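Putative fumarylpyruvate hydrolase (Burkholderia cenocepacia, PDB 4MAQ) is a putative hydrolase of the fumarylacetoacetate hydrolase (FAH) family, built on that family's largely beta fold and assembled from two copies. Local coordinates at residues I89-A94 and D227-F232; D106-V111 and W184-V189; D188-V193 and V197-G202. One frame throughout, in Å; residues are numbered along the deposited sequence.

Contact 1: I89-A94 and D227-F232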
# COMPACT_ATOMS: atom_id res chain seq x y z
N ILE B 89 -15.93 7.24 -9.86
CA ILE B 89 -15.88 8.58 -9.23
C ILE B 89 -16.16 8.47 -7.71
O ILE B 89 -17.10 7.77 -7.31
CB ILE B 89 -16.92 9.53 -9.89
CG1 ILE B 89 -16.80 10.96 -9.36
CG2 ILE B 89 -18.36 9.04 -9.74
CD1 ILE B 89 -15.60 11.65 -9.93
N GLU B 90 -15.38 9.17 -6.88
CA GLU B 90 -15.53 9.08 -5.41
C GLU B 90 -15.23 10.39 -4.72
O GLU B 90 -14.33 11.10 -5.14
CB GLU B 90 -14.62 7.99 -4.85
CG GLU B 90 -14.78 6.70 -5.63
CD GLU B 90 -14.41 5.43 -4.92
OE1 GLU B 90 -14.19 5.40 -3.70
OE2 GLU B 90 -14.39 4.42 -5.66
N LEU B 91 -15.94 10.65 -3.63
CA LEU B 91 -15.55 11.68 -2.66
C LEU B 91 -14.33 11.19 -1.88
O LEU B 91 -14.34 10.09 -1.34
CB LEU B 91 -16.69 12.03 -1.70
CG LEU B 91 -16.34 13.08 -0.65
CD1 LEU B 91 -16.25 14.46 -1.27
CD2 LEU B 91 -17.39 13.07 0.46
N VAL B 92 -13.28 12.01 -1.84
CA VAL B 92 -12.06 11.67 -1.11
C VAL B 92 -11.99 12.52 0.17
O VAL B 92 -12.18 13.75 0.15
CB VAL B 92 -10.82 11.92 -1.97
CG1 VAL B 92 -9.53 11.72 -1.16
CG2 VAL B 92 -10.81 10.98 -3.17
N VAL B 93 -11.81 11.85 1.31
CA VAL B 93 -11.70 12.51 2.62
C VAL B 93 -10.26 12.52 3.07
O VAL B 93 -9.58 11.49 3.03
CB VAL B 93 -12.56 11.74 3.65
CG1 VAL B 93 -12.53 12.49 4.96
CG2 VAL B 93 -14.00 11.60 3.16
N ALA B 94 -9.76 13.70 3.44
CA ALA B 94 -8.37 13.86 3.88
C ALA B 94 -8.32 14.03 5.38
O ALA B 94 -9.01 14.89 5.92
CB ALA B 94 -7.75 15.08 3.19
N ASP B 227 -20.53 18.34 -6.20
CA ASP B 227 -20.98 19.73 -6.10
C ASP B 227 -20.43 20.39 -4.83
O ASP B 227 -20.58 19.87 -3.71
CB ASP B 227 -22.50 19.82 -6.19
CG ASP B 227 -23.03 19.66 -7.61
OD1 ASP B 227 -22.26 19.47 -8.58
OD2 ASP B 227 -24.26 19.75 -7.78
N GLY B 228 -19.83 21.57 -5.00
CA GLY B 228 -19.27 22.34 -3.90
C GLY B 228 -17.86 21.95 -3.48
O GLY B 228 -17.23 22.66 -2.69
N ILE B 229 -17.35 20.82 -4.00
CA ILE B 229 -16.05 20.35 -3.58
C ILE B 229 -15.00 20.60 -4.66
O ILE B 229 -14.04 21.36 -4.43
CB ILE B 229 -16.07 18.85 -3.15
CG1 ILE B 229 -17.10 18.61 -2.03
CG2 ILE B 229 -14.67 18.35 -2.78
CD1 ILE B 229 -16.89 19.42 -0.77
N ALA B 230 -15.18 20.00 -5.84
CA ALA B 230 -14.26 20.21 -6.96
C ALA B 230 -14.87 19.64 -8.22
O ALA B 230 -15.75 18.77 -8.16
CB ALA B 230 -12.93 19.53 -6.69
N THR B 231 -14.40 20.12 -9.36
CA THR B 231 -14.59 19.42 -10.62
C THR B 231 -13.22 19.15 -11.20
O THR B 231 -12.22 19.72 -10.74
CB THR B 231 -15.45 20.22 -11.63
OG1 THR B 231 -14.79 21.46 -11.93
CG2 THR B 231 -16.84 20.49 -11.05
N PHE B 232 -13.16 18.29 -12.20
CA PHE B 232 -11.89 17.97 -12.83
C PHE B 232 -12.10 17.67 -14.31
O PHE B 232 -13.23 17.37 -14.78
CB PHE B 232 -11.17 16.79 -12.16
CG PHE B 232 -11.89 15.49 -12.32
CD1 PHE B 232 -11.73 14.71 -13.46
CD2 PHE B 232 -12.73 15.01 -11.30
CE1 PHE B 232 -12.41 13.49 -13.60
CE2 PHE B 232 -13.42 13.80 -11.44
CZ PHE B 232 -13.26 13.05 -12.60
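I89 runs out with CG1 anti to its amide nitrogen (chi1 -175°), while F232 tucks CG between N and the carbonyl carbon (chi1 67°); together these settings bring the isoleucine tip to the rim of the phenyl ring. The meeting is a face-to-face packing of two mixed sheets, consistent with the beta-sandwich roll of the FAH fold: strand 85-95 belongs to one and strand 230-236 to the other. The touching parts run nearly opposite ways, 152° apart, but they are joined through side chains alone, for the CA atoms of I89 and F232 lie 10.8 Å apart. I89 CD1 lies in the ring plane of F232, at the edge, 3.4 Å from CE2 and 3.8 Å from CZ, a tight fit for carbon on carbon. V118 and T149 also pack on F232, whose ring meets that of F234. At the other end the two backbones come closer, L91 CA lying 8.7 Å from I229 CA. Here a classic beta bulge, with I229 and A230 set together opposite V226, marks the turn from strand 221-226 into strand 230-236, and P160 packs on I229. E90, the residue between the two touching ones on its strand, points elsewhere, its OE1 hydrogen-bonded to G208 N. The second apolar touch is looser than the first: L91 CD1 rests 4.3 Å from I229 CG1.

Contact 2: D106-V111 and W184-V189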
# COMPACT_ATOMS: atom_id res chain seq x y z
N ASP B 106 -17.21 11.44 16.84
CA ASP B 106 -15.98 12.24 16.90
C ASP B 106 -15.22 12.24 15.57
O ASP B 106 -14.21 12.93 15.42
CB ASP B 106 -15.04 11.66 17.97
CG ASP B 106 -15.65 11.69 19.36
OD1 ASP B 106 -16.36 12.67 19.66
OD2 ASP B 106 -15.42 10.75 20.14
N ALA B 107 -15.69 11.45 14.62
CA ALA B 107 -14.89 11.18 13.42
C ALA B 107 -14.65 12.40 12.53
O ALA B 107 -13.53 12.60 12.03
CB ALA B 107 -15.51 10.06 12.63
N LEU B 108 -15.67 13.24 12.35
CA LEU B 108 -15.49 14.40 11.49
C LEU B 108 -14.45 15.38 12.04
O LEU B 108 -13.84 16.10 11.27
CB LEU B 108 -16.83 15.08 11.18
CG LEU B 108 -17.78 14.23 10.32
CD1 LEU B 108 -19.10 14.97 10.12
CD2 LEU B 108 -17.18 13.85 8.97
N SER B 109 -14.21 15.37 13.35
CA SER B 109 -13.15 16.21 13.91
C SER B 109 -11.76 15.80 13.48
O SER B 109 -10.81 16.56 13.66
CB SER B 109 -13.21 16.28 15.43
OG SER B 109 -12.64 15.12 16.02
N HIS B 110 -11.64 14.58 12.94
CA HIS B 110 -10.37 14.10 12.39
C HIS B 110 -10.17 14.49 10.95
O HIS B 110 -9.11 14.18 10.39
CB HIS B 110 -10.28 12.57 12.53
CG HIS B 110 -10.17 12.10 13.95
ND1 HIS B 110 -8.97 11.69 14.51
CD2 HIS B 110 -11.09 11.99 14.94
CE1 HIS B 110 -9.17 11.34 15.77
NE2 HIS B 110 -10.45 11.50 16.05
N VAL B 111 -11.17 15.11 10.32
CA VAL B 111 -11.09 15.40 8.88
C VAL B 111 -10.47 16.78 8.63
O VAL B 111 -10.97 17.78 9.15
CB VAL B 111 -12.48 15.33 8.23
CG1 VAL B 111 -12.45 15.80 6.78
CG2 VAL B 111 -13.02 13.91 8.33
N TRP B 184 -22.62 3.42 4.27
CA TRP B 184 -22.00 3.89 5.49
C TRP B 184 -21.53 5.32 5.29
O TRP B 184 -20.69 5.55 4.43
CB TRP B 184 -20.82 2.99 5.86
CG TRP B 184 -21.25 1.62 6.32
CD1 TRP B 184 -21.22 0.44 5.60
CD2 TRP B 184 -21.82 1.30 7.59
NE1 TRP B 184 -21.72 -0.59 6.37
CE2 TRP B 184 -22.09 -0.10 7.60
CE3 TRP B 184 -22.11 2.05 8.75
CZ2 TRP B 184 -22.63 -0.76 8.71
CZ3 TRP B 184 -22.65 1.40 9.85
CH2 TRP B 184 -22.91 0.01 9.82
N PRO B 185 -22.04 6.27 6.08
CA PRO B 185 -21.58 7.64 5.94
C PRO B 185 -20.13 7.81 6.35
O PRO B 185 -19.53 6.94 6.99
CB PRO B 185 -22.49 8.45 6.87
CG PRO B 185 -23.24 7.48 7.69
CD PRO B 185 -23.10 6.10 7.10
N VAL B 186 -19.58 8.97 6.01
CA VAL B 186 -18.17 9.24 6.24
C VAL B 186 -17.73 9.01 7.70
O VAL B 186 -16.71 8.36 7.91
CB VAL B 186 -17.82 10.67 5.74
CG1 VAL B 186 -16.44 11.10 6.22
CG2 VAL B 186 -17.92 10.71 4.22
N PRO B 187 -18.51 9.47 8.72
CA PRO B 187 -18.03 9.24 10.10
C PRO B 187 -17.90 7.75 10.43
O PRO B 187 -16.97 7.37 11.17
CB PRO B 187 -19.13 9.87 10.98
CG PRO B 187 -19.81 10.87 10.10
CD PRO B 187 -19.71 10.34 8.69
N ASP B 188 -18.79 6.92 9.90
CA ASP B 188 -18.70 5.47 10.14
C ASP B 188 -17.57 4.82 9.37
O ASP B 188 -16.92 3.93 9.87
CB ASP B 188 -20.00 4.76 9.81
CG ASP B 188 -21.12 5.19 10.71
OD1 ASP B 188 -21.04 4.89 11.89
OD2 ASP B 188 -22.03 5.85 10.23
N VAL B 189 -17.33 5.29 8.15
CA VAL B 189 -16.20 4.78 7.38
C VAL B 189 -14.89 5.07 8.13
O VAL B 189 -14.04 4.17 8.27
CB VAL B 189 -16.19 5.37 5.96
CG1 VAL B 189 -14.93 4.93 5.24
CG2 VAL B 189 -17.40 4.84 5.20
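Beside the place where A107 and L108 pack on P187, the carbonyl oxygen of D106 is gripped twice. S109 OG donates to D106 O at 2.8 Å, in the carbonyl plane with a C=O...O angle of 152°, and S109 N adds a weak bond. S109 OG is in turn hydrogen-bonded to K97 NZ. H110 N to A107 O and V111 N to L108 O continue the short 3-10 turn, from which A107 and L108 meet the other segment. Facing them is the first turn of helix 186-196, with P185 at the N-cap and P187 inside the turn, a place where proline is well tolerated because the first-turn amides need no acceptor within the helix; the pair thus joins the link between strands 85-95 and 111-122 to the start of this helix. A107 CB lies 3.4 Å from P187 O and 4.0 Å from P187 CB. L108, its CG anti to the carbonyl carbon (chi1 -67°), comes obliquely over the pyrrolidine, CG 3.9 Å from P187 CG. The CD2 branch reaches on to V186 CG1 at 4.0 Å, the two side chains crossing at about a right angle. V93 of strand 85-95 packs on V186, and H159 touches L108.

Contact 3: D188-V193 and V197-G202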
# COMPACT_ATOMS: atom_id res chain seq x y z
N ASP B 188 -18.79 6.92 9.90
CA ASP B 188 -18.70 5.47 10.14
C ASP B 188 -17.57 4.82 9.37
O ASP B 188 -16.92 3.93 9.87
CB ASP B 188 -20.00 4.76 9.81
CG ASP B 188 -21.12 5.19 10.71
OD1 ASP B 188 -21.04 4.89 11.89
OD2 ASP B 188 -22.03 5.85 10.23
N VAL B 189 -17.33 5.29 8.15
CA VAL B 189 -16.20 4.78 7.38
C VAL B 189 -14.89 5.07 8.13
O VAL B 189 -14.04 4.17 8.27
CB VAL B 189 -16.19 5.37 5.96
CG1 VAL B 189 -14.93 4.93 5.24
CG2 VAL B 189 -17.40 4.84 5.20
N ILE B 190 -14.74 6.30 8.62
CA ILE B 190 -13.56 6.68 9.39
C ILE B 190 -13.42 5.77 10.61
O ILE B 190 -12.34 5.26 10.90
CB ILE B 190 -13.64 8.15 9.83
CG1 ILE B 190 -13.46 9.06 8.61
CG2 ILE B 190 -12.65 8.45 10.95
CD1 ILE B 190 -13.84 10.49 8.87
N ALA B 191 -14.50 5.60 11.37
CA ALA B 191 -14.48 4.72 12.54
C ALA B 191 -14.01 3.29 12.20
O ALA B 191 -13.15 2.74 12.89
CB ALA B 191 -15.87 4.71 13.20
N TYR B 192 -14.55 2.72 11.12
CA TYR B 192 -14.18 1.37 10.71
C TYR B 192 -12.69 1.27 10.36
O TYR B 192 -12.00 0.33 10.81
CB TYR B 192 -15.02 0.96 9.50
CG TYR B 192 -16.29 0.21 9.84
CD1 TYR B 192 -16.21 -1.07 10.34
CD2 TYR B 192 -17.54 0.78 9.65
CE1 TYR B 192 -17.34 -1.79 10.66
CE2 TYR B 192 -18.70 0.08 9.98
CZ TYR B 192 -18.59 -1.22 10.48
OH TYR B 192 -19.69 -1.98 10.81
N VAL B 193 -12.16 2.24 9.61
CA VAL B 193 -10.73 2.16 9.27
C VAL B 193 -9.91 2.21 10.56
O VAL B 193 -8.96 1.43 10.74
CB VAL B 193 -10.25 3.27 8.31
CG1 VAL B 193 -8.73 3.25 8.16
CG2 VAL B 193 -10.92 3.13 6.94
N VAL B 197 -6.42 -0.18 11.76
CA VAL B 197 -5.08 0.40 11.87
C VAL B 197 -5.24 1.71 12.64
O VAL B 197 -6.35 2.19 12.78
CB VAL B 197 -4.44 0.72 10.49
CG1 VAL B 197 -4.19 -0.55 9.66
CG2 VAL B 197 -5.29 1.71 9.70
N GLU B 198 -4.14 2.31 13.06
CA GLU B 198 -4.22 3.67 13.56
C GLU B 198 -4.35 4.60 12.35
O GLU B 198 -3.50 4.61 11.47
CB GLU B 198 -2.99 4.05 14.38
CG GLU B 198 -3.17 5.41 15.02
CD GLU B 198 -1.91 5.94 15.67
OE1 GLU B 198 -0.82 5.36 15.46
OE2 GLU B 198 -2.03 6.94 16.39
N LEU B 199 -5.42 5.39 12.32
CA LEU B 199 -5.57 6.42 11.32
C LEU B 199 -4.58 7.53 11.62
O LEU B 199 -4.30 7.83 12.79
CB LEU B 199 -6.99 6.94 11.37
CG LEU B 199 -7.55 7.68 10.19
CD1 LEU B 199 -7.67 6.74 8.98
CD2 LEU B 199 -8.87 8.33 10.55
N LYS B 200 -4.03 8.13 10.57
CA LYS B 200 -3.01 9.17 10.75
C LYS B 200 -3.33 10.41 9.94
O LYS B 200 -3.91 10.31 8.86
CB LYS B 200 -1.63 8.66 10.32
CG LYS B 200 -1.09 7.50 11.15
CD LYS B 200 -0.68 7.92 12.54
CE LYS B 200 0.48 7.05 13.01
NZ LYS B 200 0.96 7.51 14.35
N ALA B 201 -2.91 11.57 10.46
CA ALA B 201 -2.89 12.78 9.65
C ALA B 201 -2.14 12.47 8.36
O ALA B 201 -1.06 11.88 8.39
CB ALA B 201 -2.18 13.89 10.41
N GLY B 202 -2.73 12.83 7.24
CA GLY B 202 -2.16 12.50 5.95
C GLY B 202 -2.89 11.39 5.22
O GLY B 202 -2.70 11.22 4.02
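L199 sets its two methyls against two helix residues one turn apart: CD2 lies 3.8 Å from I190 CG2 and CD1 3.7 Å from V193 CG1, the leucine crossing both at about a right angle. This is the exit of helix 186-196, where the chain turns off across the end of the helix, roughly at right angles to it, and heads for strand 204-206 of the large mixed sheet of the FAH fold. L199 has CG roughly anti to its backbone N (chi1 -161°), which turns CD1 to V193 and CD2 to I190. V193 CG1 serves a second partner as well, V197 CG2 at 4.1 Å; these two valines lie side by side and point the same way. F37 of strand 36-39, packing on V193, V197 and L199, and F61 of strand 61-64, packing on V193, add aromatic side chains to this apolar group. Outward of it, V197 N donates to V193 O at 3.2 Å, the i to i-4 bond that closes the last turn of the helix, fairly straight (164° at the hydrogen). Next along, E198 N is hydrogen-bonded to D143 OD2 of the second subunit, placing this edge at the dimer interface. K200 bends back to the residue two before it: K200 NZ forms a salt bridge with E198 OE1 at 3.0 Å, meeting that oxygen from above the carboxylate plane.

The centre of contact 1 lies about 9 Å from the centre of the chain, nearer than those of contacts 2 and 3, and its chemistry is purely apolar side-chain packing between sheets; contact 3 is also buried but ends in a polar, charged rim that reaches the second subunit. Contact 2 is only partly buried, apolar across its gap and backed by hydrogen bonds within the 106-111 turn. Contacts 2 and 3 share helix 186-196, contact 2 using its start and contact 3 its later turns, and their centres are about 8 Å apart. V111 of contact 2 bridges to both others, packing on I190 of contact 3 and on V93 of segment 89-94. Contacts 1 and 3 do not touch directly.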